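Local coordinates for ATP-dependent DNA helicase (Mycobacterium smegmatis, PDB 5V9X), which uses ATP hydrolysis to move 3'-to-5' along a single DNA strand and unwind RNA:DNA hybrids, at residues K254-A268 against E422-L436. Residues are numbered along the deposited sequence; the frame is centred on the assembly and turned at random.
With nucleotides of chain B.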
loop_
_atom_site.group_PDB
_atom_site.type_symbol
_atom_site.label_atom_id
_atom_site.label_comp_id
_atom_site.label_asym_id
_atom_site.label_seq_id
_atom_site.Cartn_x
_atom_site.Cartn_y
_atom_site.Cartn_z
ATOM N N LYS A 254 -8.901 -21.657 -0.899
ATOM C CA LYS A 254 -7.460 -21.522 -0.735
ATOM C C LYS A 254 -7.113 -21.874 0.701
ATOM O O LYS A 254 -7.661 -21.282 1.637
ATOM C CB LYS A 254 -6.987 -20.105 -1.072
ATOM C CG LYS A 254 -5.493 -19.893 -0.899
ATOM C CD LYS A 254 -4.688 -20.826 -1.788
ATOM C CE LYS A 254 -3.202 -20.715 -1.488
ATOM N NZ LYS A 254 -2.372 -21.555 -2.396
ATOM N N THR A 255 -6.212 -22.832 0.875
ATOM C CA THR A 255 -5.845 -23.325 2.193
ATOM C C THR A 255 -4.543 -22.678 2.642
ATOM O O THR A 255 -3.543 -22.714 1.916
ATOM C CB THR A 255 -5.701 -24.847 2.184
ATOM O OG1 THR A 255 -6.839 -25.429 1.536
ATOM C CG2 THR A 255 -5.607 -25.380 3.607
ATOM N N PHE A 256 -4.559 -22.090 3.833
ATOM C CA PHE A 256 -3.374 -21.516 4.449
ATOM C C PHE A 256 -2.996 -22.323 5.682
ATOM O O PHE A 256 -3.868 -22.807 6.410
ATOM C CB PHE A 256 -3.603 -20.052 4.840
ATOM C CG PHE A 256 -3.717 -19.119 3.667
ATOM C CD1 PHE A 256 -4.948 -18.860 3.087
ATOM C CD2 PHE A 256 -2.594 -18.497 3.149
ATOM C CE1 PHE A 256 -5.055 -18.000 2.010
ATOM C CE2 PHE A 256 -2.695 -17.636 2.072
ATOM C CZ PHE A 256 -3.927 -17.388 1.502
ATOM N N ASP A 257 -1.695 -22.473 5.906
ATOM C CA ASP A 257 -1.159 -23.116 7.104
ATOM C C ASP A 257 -0.405 -22.041 7.884
ATOM O O ASP A 257 0.822 -21.936 7.815
ATOM C CB ASP A 257 -0.262 -24.301 6.742
ATOM C CG ASP A 257 0.249 -25.039 7.963
ATOM O OD1 ASP A 257 -0.320 -24.849 9.058
ATOM O OD2 ASP A 257 1.225 -25.805 7.825
ATOM N N LEU A 258 -1.154 -21.238 8.629
ATOM C CA LEU A 258 -0.608 -20.081 9.321
ATOM C C LEU A 258 -0.154 -20.451 10.731
ATOM O O LEU A 258 -0.569 -21.461 11.304
ATOM C CB LEU A 258 -1.640 -18.955 9.374
ATOM C CG LEU A 258 -2.183 -18.506 8.017
ATOM C CD1 LEU A 258 -3.218 -17.404 8.192
ATOM C CD2 LEU A 258 -1.052 -18.044 7.112
ATOM N N SER A 259 0.709 -19.605 11.287
ATOM C CA SER A 259 1.340 -19.885 12.567
ATOM C C SER A 259 1.940 -18.602 13.123
ATOM O O SER A 259 2.504 -17.800 12.374
ATOM C CB SER A 259 2.423 -20.959 12.415
ATOM O OG SER A 259 3.225 -21.047 13.577
ATOM N N VAL A 260 1.809 -18.415 14.435
ATOM C CA VAL A 260 2.381 -17.273 15.143
ATOM C C VAL A 260 3.353 -17.828 16.172
ATOM O O VAL A 260 2.934 -18.393 17.191
ATOM C CB VAL A 260 1.307 -16.403 15.811
ATOM C CG1 VAL A 260 1.955 -15.282 16.607
ATOM C CG2 VAL A 260 0.362 -15.833 14.771
ATOM N N GLN A 261 4.648 -17.667 15.915
ATOM C CA GLN A 261 5.696 -18.249 16.742
ATOM C C GLN A 261 6.371 -17.166 17.573
ATOM O O GLN A 261 6.765 -16.121 17.043
ATOM C CB GLN A 261 6.722 -18.984 15.875
ATOM C CG GLN A 261 6.121 -20.133 15.068
ATOM C CD GLN A 261 7.150 -20.897 14.251
ATOM O OE1 GLN A 261 8.354 -20.672 14.376
ATOM N NE2 GLN A 261 6.675 -21.809 13.407
ATOM N N VAL A 262 6.494 -17.421 18.874
ATOM C CA VAL A 262 7.212 -16.549 19.801
ATOM C C VAL A 262 8.320 -17.367 20.456
ATOM O O VAL A 262 8.037 -18.248 21.281
ATOM C CB VAL A 262 6.268 -15.942 20.850
ATOM C CG1 VAL A 262 7.066 -15.250 21.943
ATOM C CG2 VAL A 262 5.307 -14.966 20.193
ATOM N N PRO A 263 9.591 -17.117 20.123
ATOM C CA PRO A 263 10.661 -18.016 20.584
ATOM C C PRO A 263 10.993 -17.900 22.065
ATOM O O PRO A 263 11.621 -18.818 22.606
ATOM C CB PRO A 263 11.864 -17.607 19.718
ATOM C CG PRO A 263 11.289 -16.790 18.590
ATOM C CD PRO A 263 10.082 -16.120 19.159
ATOM N N VAL A 264 10.602 -16.821 22.737
ATOM C CA VAL A 264 11.008 -16.600 24.124
ATOM C C VAL A 264 9.847 -16.908 25.066
ATOM O O VAL A 264 8.680 -16.750 24.682
ATOM C CB VAL A 264 11.525 -15.166 24.331
ATOM C CG1 VAL A 264 12.744 -14.911 23.462
ATOM C CG2 VAL A 264 10.440 -14.160 24.016
ATOM N N PRO A 265 10.118 -17.350 26.303
ATOM C CA PRO A 265 9.023 -17.692 27.223
ATOM C C PRO A 265 8.337 -16.477 27.827
ATOM O O PRO A 265 7.162 -16.544 28.202
ATOM C CB PRO A 265 9.725 -18.527 28.302
ATOM C CG PRO A 265 11.125 -18.020 28.300
ATOM C CD PRO A 265 11.437 -17.686 26.866
ATOM N N ASP A 266 9.060 -15.364 27.935
ATOM C CA ASP A 266 8.514 -14.150 28.535
ATOM C C ASP A 266 9.117 -12.959 27.807
ATOM O O ASP A 266 10.298 -12.651 27.995
ATOM C CB ASP A 266 8.813 -14.096 30.032
ATOM C CG ASP A 266 8.101 -12.954 30.736
ATOM O OD1 ASP A 266 7.425 -12.151 30.060
ATOM O OD2 ASP A 266 8.216 -12.863 31.977
ATOM N N MET A 267 8.310 -12.294 26.979
ATOM C CA MET A 267 8.787 -11.119 26.261
ATOM C C MET A 267 8.961 -9.913 27.176
ATOM O O MET A 267 9.653 -8.962 26.798
ATOM C CB MET A 267 7.829 -10.778 25.117
ATOM C CG MET A 267 7.773 -11.844 24.037
ATOM S SD MET A 267 6.732 -11.416 22.630
ATOM C CE MET A 267 5.106 -11.659 23.326
ATOM N N ALA A 268 8.354 -9.933 28.366
ATOM C CA ALA A 268 8.499 -8.824 29.302
ATOM C C ALA A 268 9.798 -8.910 30.092
ATOM O O ALA A 268 10.389 -7.875 30.421
ATOM C CB ALA A 268 7.306 -8.789 30.259
ATOM N N GLU A 422 -2.406 -26.082 -3.946
ATOM C CA GLU A 422 -1.383 -26.231 -2.923
ATOM C C GLU A 422 -1.700 -25.364 -1.704
ATOM O O GLU A 422 -2.442 -24.380 -1.779
ATOM C CB GLU A 422 -0.007 -25.865 -3.483
ATOM C CG GLU A 422 1.163 -26.347 -2.637
ATOM C CD GLU A 422 1.338 -27.853 -2.687
ATOM O OE1 GLU A 422 2.041 -28.339 -3.600
ATOM O OE2 GLU A 422 0.766 -28.552 -1.825
ATOM N N ILE A 423 -1.124 -25.752 -0.568
ATOM C CA ILE A 423 -1.243 -25.019 0.687
ATOM C C ILE A 423 -0.132 -23.979 0.763
ATOM O O ILE A 423 1.003 -24.229 0.338
ATOM C CB ILE A 423 -1.185 -25.986 1.886
ATOM C CG1 ILE A 423 -2.361 -26.962 1.846
ATOM C CG2 ILE A 423 -1.166 -25.225 3.205
ATOM C CD1 ILE A 423 -2.297 -28.031 2.914
ATOM N N SER A 424 -0.457 -22.805 1.296
ATOM C CA SER A 424 0.521 -21.753 1.537
ATOM C C SER A 424 0.908 -21.775 3.010
ATOM O O SER A 424 0.059 -21.564 3.882
ATOM C CB SER A 424 -0.035 -20.384 1.145
ATOM O OG SER A 424 -0.347 -20.337 -0.237
ATOM N N GLN A 425 2.183 -22.030 3.281
ATOM C CA GLN A 425 2.691 -22.125 4.645
ATOM C C GLN A 425 3.219 -20.761 5.078
ATOM O O GLN A 425 4.094 -20.193 4.416
ATOM C CB GLN A 425 3.786 -23.188 4.720
ATOM C CG GLN A 425 4.039 -23.748 6.104
ATOM C CD GLN A 425 4.965 -24.947 6.072
ATOM O OE1 GLN A 425 5.090 -25.623 5.047
ATOM N NE2 GLN A 425 5.625 -25.214 7.193
ATOM N N GLY A 426 2.690 -20.239 6.183
ATOM C CA GLY A 426 3.071 -18.913 6.632
ATOM C C GLY A 426 3.277 -18.784 8.127
ATOM O O GLY A 426 2.402 -19.153 8.915
ATOM N N VAL A 427 4.426 -18.252 8.531
ATOM C CA VAL A 427 4.764 -18.057 9.936
ATOM C C VAL A 427 4.930 -16.564 10.191
ATOM O O VAL A 427 5.594 -15.867 9.414
ATOM C CB VAL A 427 6.042 -18.824 10.325
ATOM C CG1 VAL A 427 6.404 -18.550 11.775
ATOM C CG2 VAL A 427 5.857 -20.315 10.092
ATOM N N LEU A 428 4.328 -16.080 11.273
ATOM C CA LEU A 428 4.441 -14.689 11.694
ATOM C C LEU A 428 5.223 -14.617 12.999
ATOM O O LEU A 428 4.931 -15.358 13.943
ATOM C CB LEU A 428 3.061 -14.049 11.873
ATOM C CG LEU A 428 2.419 -13.339 10.677
ATOM C CD1 LEU A 428 1.984 -14.325 9.602
ATOM C CD2 LEU A 428 1.245 -12.488 11.135
ATOM N N PHE A 429 6.213 -13.726 13.048
ATOM C CA PHE A 429 7.005 -13.506 14.253
ATOM C C PHE A 429 6.681 -12.139 14.836
ATOM O O PHE A 429 7.063 -11.116 14.247
ATOM C CB PHE A 429 8.501 -13.602 13.949
ATOM C CG PHE A 429 9.003 -15.006 13.768
ATOM C CD1 PHE A 429 8.974 -15.610 12.523
ATOM C CD2 PHE A 429 9.519 -15.716 14.840
ATOM C CE1 PHE A 429 9.444 -16.899 12.352
ATOM C CE2 PHE A 429 9.990 -17.006 14.674
ATOM C CZ PHE A 429 9.951 -17.598 13.428
ATOM N N PRO A 430 5.981 -12.060 15.965
ATOM C CA PRO A 430 5.814 -10.766 16.634
ATOM C C PRO A 430 7.150 -10.218 17.111
ATOM O O PRO A 430 8.040 -10.964 17.527
ATOM C CB PRO A 430 4.891 -11.091 17.814
ATOM C CG PRO A 430 4.189 -12.344 17.415
ATOM C CD PRO A 430 5.176 -13.119 16.598
ATOM N N LYS A 431 7.284 -8.893 17.043
ATOM C CA LYS A 431 8.479 -8.219 17.532
ATOM C C LYS A 431 8.417 -7.918 19.022
ATOM O O LYS A 431 9.456 -7.939 19.694
ATOM C CB LYS A 431 8.704 -6.910 16.765
ATOM C CG LYS A 431 9.168 -7.100 15.329
ATOM C CD LYS A 431 9.212 -5.779 14.567
ATOM C CE LYS A 431 10.214 -4.807 15.162
ATOM N NZ LYS A 431 10.314 -3.549 14.368
ATOM N N HIS A 432 7.229 -7.642 19.554
ATOM C CA HIS A 432 7.071 -7.304 20.964
ATOM C C HIS A 432 5.678 -7.731 21.416
ATOM O O HIS A 432 4.927 -8.361 20.665
ATOM C CB HIS A 432 7.328 -5.811 21.194
ATOM C CG HIS A 432 6.506 -4.916 20.321
ATOM N ND1 HIS A 432 6.830 -4.654 19.008
ATOM C CD2 HIS A 432 5.373 -4.219 20.576
ATOM C CE1 HIS A 432 5.933 -3.835 18.489
ATOM N NE2 HIS A 432 5.039 -3.555 19.420
ATOM N N ARG A 433 5.332 -7.369 22.653
ATOM C CA ARG A 433 4.132 -7.904 23.291
ATOM C C ARG A 433 2.866 -7.522 22.528
ATOM O O ARG A 433 2.099 -8.392 22.104
ATOM C CB ARG A 433 4.064 -7.431 24.744
ATOM C CG ARG A 433 5.192 -7.973 25.611
ATOM C CD ARG A 433 4.655 -8.781 26.780
ATOM N NE ARG A 433 4.515 -7.977 27.992
ATOM C CZ ARG A 433 3.932 -8.406 29.107
ATOM N NH1 ARG A 433 3.423 -9.630 29.165
ATOM N NH2 ARG A 433 3.853 -7.610 30.165
ATOM N N THR A 434 2.622 -6.221 22.347
ATOM C CA THR A 434 1.402 -5.808 21.656
ATOM C C THR A 434 1.422 -6.158 20.175
ATOM O O THR A 434 0.359 -6.196 19.547
ATOM C CB THR A 434 1.160 -4.306 21.814
ATOM O OG1 THR A 434 2.234 -3.573 21.208
ATOM C CG2 THR A 434 1.046 -3.942 23.287
ATOM N N ASP A 435 2.601 -6.405 19.598
ATOM C CA ASP A 435 2.647 -6.889 18.224
ATOM C C ASP A 435 2.099 -8.306 18.126
ATOM O O ASP A 435 1.565 -8.692 17.079
ATOM C CB ASP A 435 4.076 -6.828 17.688
ATOM C CG ASP A 435 4.155 -7.119 16.199
ATOM O OD1 ASP A 435 3.121 -7.003 15.508
ATOM O OD2 ASP A 435 5.253 -7.469 15.720
ATOM N N LEU A 436 2.216 -9.088 19.203
ATOM C CA LEU A 436 1.664 -10.439 19.211
ATOM C C LEU A 436 0.158 -10.420 18.982
ATOM O O LEU A 436 -0.378 -11.257 18.246
ATOM C CB LEU A 436 2.006 -11.132 20.529
ATOM C CG LEU A 436 1.347 -12.475 20.846
ATOM C CD1 LEU A 436 1.715 -13.517 19.807
ATOM C CD2 LEU A 436 1.741 -12.938 22.240
ATOM P P DC B 3 13.964 -5.295 21.468
ATOM O OP1 DC B 3 14.032 -6.762 21.292
ATOM O OP2 DC B 3 15.190 -4.479 21.333
ATOM O "O5'" DC B 3 12.858 -4.736 20.452
ATOM C "C5'" DC B 3 12.804 -5.255 19.122
ATOM C "C4'" DC B 3 11.992 -4.359 18.196
ATOM O "O4'" DC B 3 10.654 -4.171 18.730
ATOM C "C3'" DC B 3 12.561 -2.956 17.961
ATOM O "O3'" DC B 3 12.427 -2.605 16.584
ATOM C "C2'" DC B 3 11.672 -2.079 18.842
ATOM C "C1'" DC B 3 10.339 -2.798 18.718
ATOM N N1 DC B 3 9.396 -2.519 19.837
ATOM C C2 DC B 3 8.285 -1.693 19.621
ATOM O O2 DC B 3 8.106 -1.202 18.500
ATOM N N3 DC B 3 7.435 -1.454 20.650
ATOM C C4 DC B 3 7.662 -2.002 21.845
ATOM N N4 DC B 3 6.797 -1.737 22.829
ATOM C C5 DC B 3 8.788 -2.846 22.083
ATOM C C6 DC B 3 9.617 -3.076 21.061
ATOM P P DC B 4 13.711 -2.584 15.615
ATOM O OP1 DC B 4 13.214 -2.616 14.221
ATOM O OP2 DC B 4 14.645 -3.628 16.087
ATOM O "O5'" DC B 4 14.372 -1.146 15.876
ATOM C "C5'" DC B 4 13.703 0.041 15.450
ATOM C "C4'" DC B 4 13.997 1.196 16.396
ATOM O "O4'" DC B 4 13.852 0.742 17.752
ATOM C "C3'" DC B 4 15.413 1.762 16.306
ATOM O "O3'" DC B 4 15.415 2.953 15.521
ATOM C "C2'" DC B 4 15.811 2.053 17.768
ATOM C "C1'" DC B 4 14.610 1.574 18.589
ATOM N N1 DC B 4 14.993 0.792 19.803
ATOM C C2 DC B 4 15.158 1.447 21.031
ATOM O O2 DC B 4 14.985 2.671 21.090
ATOM N N3 DC B 4 15.506 0.718 22.122
ATOM C C4 DC B 4 15.683 -0.600 22.016
ATOM N N4 DC B 4 16.025 -1.275 23.118
ATOM C C5 DC B 4 15.518 -1.284 20.775
ATOM C C6 DC B 4 15.176 -0.557 19.707
#
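In the second RecA-like domain of this superfamily 2 helicase, strands 256-262 and 424-429 lie parallel and adjacent in the central sheet, one end toward the bound AMP-PNP and the other toward the DNA. Their backbone ladder begins with Ser424 N giving a nearly straight bond to Thr255 O (168°) and closes with Gln261 N on Leu428 O at 3.0 Å. At the AMP-PNP end, Lys254 bends at chi2 (60°) and brings NZ to 2.9 Å from Glu422 O, meeting that carbonyl from above its plane. With no side chain at Gly426, Leu258 CD2 lies over the glycine backbone, on the face that a CB there would occupy. On the face carrying Val427, the extended side chain of Gln261 crosses that valine, its CD 3.5 Å from Val427 CG1, and OE1 reaches Phe429 CZ, amide and ring planes 70° apart. From helix 433-448, Leu436 sets CD1 against Val260 CG1 (3.7 Å), while its CD2 meets Met267 CE. Ala268 CB sits over one face of the Arg433 guanidinium, 3.6 Å from CZ, and Arg433 NH2 also forms a salt bridge with Glu671 OE1. In the turn that follows strand 424-429, the base of DC3 of chain B lies over one face of the His432 ring, with Asp435 CB over the opposite face, and Lys431 NZ donates a hydrogen bond to OP1 of DC4 of chain B at 3.0 Å. Helices 406-413 and 433-448 pack on the face carrying Leu258, and strands 394-400 and 657-659 flank the pair.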